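Local coordinates for conserved uncharacterized protein (predicted phosphoesterase COG0622) (PDB 3CK2), which is uncharacterized but, as a manganese-binding member of the calcineurin-like phosphoesterase superfamily, probably hydrolyses phosphoester bonds, at residues V33-H38 against T73-T78. Residues are numbered along the deposited sequence; the frame is centred on the assembly and turned at random.
Sequences VDAVFH and TELGST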
loop_
_atom_site.group_PDB
_atom_site.type_symbol
_atom_site.label_atom_id
_atom_site.label_comp_id
_atom_site.label_asym_id
_atom_site.label_seq_id
_atom_site.Cartn_x
_atom_site.Cartn_y
_atom_site.Cartn_z
ATOM N N VAL A 33 -12.264 -3.728 7.586
ATOM C CA VAL A 33 -11.184 -2.811 7.941
ATOM C C VAL A 33 -11.617 -1.438 7.414
ATOM O O VAL A 33 -12.611 -1.335 6.659
ATOM C CB VAL A 33 -9.816 -3.273 7.320
ATOM C CG1 VAL A 33 -9.386 -4.593 7.907
ATOM C CG2 VAL A 33 -9.902 -3.377 5.820
ATOM N N ASP A 34 -10.895 -0.378 7.773
ATOM C CA ASP A 34 -11.272 0.962 7.296
ATOM C C ASP A 34 -11.030 1.222 5.801
ATOM O O ASP A 34 -11.754 1.984 5.203
ATOM C CB ASP A 34 -10.593 2.034 8.143
ATOM C CG ASP A 34 -10.993 1.942 9.578
ATOM O OD1 ASP A 34 -11.891 2.702 9.998
ATOM O OD2 ASP A 34 -10.469 1.053 10.262
ATOM N N ALA A 35 -10.033 0.578 5.196
ATOM C CA ALA A 35 -9.747 0.765 3.778
ATOM C C ALA A 35 -8.822 -0.335 3.311
ATOM O O ALA A 35 -8.052 -0.883 4.098
ATOM C CB ALA A 35 -9.112 2.154 3.520
ATOM N N VAL A 36 -8.932 -0.662 2.012
ATOM C CA VAL A 36 -8.078 -1.610 1.344
ATOM C C VAL A 36 -7.454 -0.906 0.160
ATOM O O VAL A 36 -8.166 -0.326 -0.648
ATOM C CB VAL A 36 -8.844 -2.905 0.923
ATOM C CG1 VAL A 36 -7.893 -3.898 0.191
ATOM C CG2 VAL A 36 -9.468 -3.570 2.147
ATOM N N PHE A 37 -6.118 -0.981 0.047
ATOM C CA PHE A 37 -5.362 -0.288 -1.029
ATOM C C PHE A 37 -4.570 -1.219 -1.940
ATOM O O PHE A 37 -3.955 -2.178 -1.481
ATOM C CB PHE A 37 -4.353 0.703 -0.424
ATOM C CG PHE A 37 -4.980 1.742 0.405
ATOM C CD1 PHE A 37 -5.336 2.949 -0.151
ATOM C CD2 PHE A 37 -5.243 1.510 1.750
ATOM C CE1 PHE A 37 -5.927 3.923 0.599
ATOM C CE2 PHE A 37 -5.860 2.488 2.511
ATOM C CZ PHE A 37 -6.204 3.705 1.921
ATOM N N HIS A 38 -4.508 -0.878 -3.217
ATOM C CA HIS A 38 -3.659 -1.607 -4.158
ATOM C C HIS A 38 -2.832 -0.554 -4.861
ATOM O O HIS A 38 -3.383 0.376 -5.388
ATOM C CB HIS A 38 -4.504 -2.429 -5.128
ATOM C CG HIS A 38 -3.721 -3.366 -5.977
ATOM N ND1 HIS A 38 -2.710 -2.948 -6.816
ATOM C CD2 HIS A 38 -3.832 -4.701 -6.156
ATOM C CE1 HIS A 38 -2.209 -3.997 -7.441
ATOM N NE2 HIS A 38 -2.859 -5.079 -7.043
ATOM N N THR A 73 -6.688 9.671 0.104
ATOM C CA THR A 73 -7.749 9.062 0.856
ATOM C C THR A 73 -7.691 9.609 2.277
ATOM O O THR A 73 -6.739 9.420 2.978
ATOM C CB THR A 73 -7.636 7.550 0.855
ATOM O OG1 THR A 73 -7.675 7.072 -0.475
ATOM C CG2 THR A 73 -8.766 6.955 1.542
ATOM N N GLU A 74 -8.707 10.343 2.674
ATOM C CA GLU A 74 -8.725 10.914 3.997
ATOM C C GLU A 74 -9.567 10.015 4.821
ATOM O O GLU A 74 -10.701 9.766 4.508
ATOM C CB GLU A 74 -9.232 12.339 4.009
ATOM C CG GLU A 74 -8.750 13.131 2.846
ATOM C CD GLU A 74 -8.164 14.461 3.203
ATOM O OE1 GLU A 74 -7.821 15.197 2.279
ATOM O OE2 GLU A 74 -8.047 14.779 4.386
ATOM N N LEU A 75 -8.966 9.479 5.855
ATOM C CA LEU A 75 -9.612 8.484 6.645
ATOM C C LEU A 75 -9.680 9.071 8.014
ATOM O O LEU A 75 -8.688 9.127 8.709
ATOM C CB LEU A 75 -8.765 7.223 6.629
ATOM C CG LEU A 75 -9.410 5.878 6.453
ATOM C CD1 LEU A 75 -10.241 5.816 5.279
ATOM C CD2 LEU A 75 -8.375 4.855 6.375
ATOM N N GLY A 76 -10.853 9.560 8.380
ATOM C CA GLY A 76 -10.985 10.384 9.553
ATOM C C GLY A 76 -9.900 11.419 9.584
ATOM O O GLY A 76 -9.755 12.203 8.687
ATOM N N SER A 77 -9.110 11.385 10.628
ATOM C CA SER A 77 -8.014 12.323 10.843
ATOM C C SER A 77 -6.703 11.886 10.184
ATOM O O SER A 77 -5.690 12.581 10.306
ATOM C CB SER A 77 -7.805 12.525 12.343
ATOM O OG SER A 77 -7.327 11.326 12.907
ATOM N N THR A 78 -6.733 10.753 9.467
ATOM C CA THR A 78 -5.567 10.200 8.790
ATOM C C THR A 78 -5.584 10.438 7.280
ATOM O O THR A 78 -6.383 9.840 6.570
ATOM C CB THR A 78 -5.507 8.700 9.027
ATOM O OG1 THR A 78 -5.490 8.467 10.433
ATOM C CG2 THR A 78 -4.258 8.073 8.360
#
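The nearest CA atoms across the contact are those of Asp-34 and Leu-75, 7.7 Å apart, too wide for strand pairing and bridged by side chains; strands 35-38 and 70-75 belong to different sheets. Leu-75 reaches across with both branches. Its CD2 touches Ala-35 CB at 4.0 Å and the CB of Asp-34 equally closely, while CD1 lies against the backbone O of Asp-34, making this leucine the main apolar link at this end. Leu-75 also packs on Ile-9 of strand 7-12 and Ile-80 of strand 78-83.

Asp-34 contributes its methylene here; the carboxylate is engaged elsewhere, with OD2 accepting a hydrogen bond from the backbone N of Thr-8. Two residues beyond Ala-35, Phe-37 meets Thr-73 from the opposite direction. Its CB bond points toward 73-78 and, with CG anti to its own carbonyl carbon (chi1 -60°), the ring presents its rim: Thr-73 OG1 lies in the ring plane, 3.8 Å from Phe-37 CE1, and Thr-73 CB is 4.0 Å from the same carbon. The methyl CG2 approaches the far end of the ring, 4.2 Å from Phe-37 CZ. The in-plane position of OG1 places the hydroxyl at the ring's edge, not over a face, and its polar need is met by a hydrogen bond with Arg-55 NE.

Beyond Leu-75 the chain reverses in a type II' turn, closed by Leu-75 N to Thr-78 O and Thr-78 N to Leu-75 O, both 2.7 Å; Gly-76 supplies the positive phi (46°). Through Leu-75 and Thr-73, the hairpin 70-75/78-83 packs its outer strand against a strand of the other sheet, an intersheet packing that belongs to the two-sheet beta sandwich of calcineurin-like phosphoesterases.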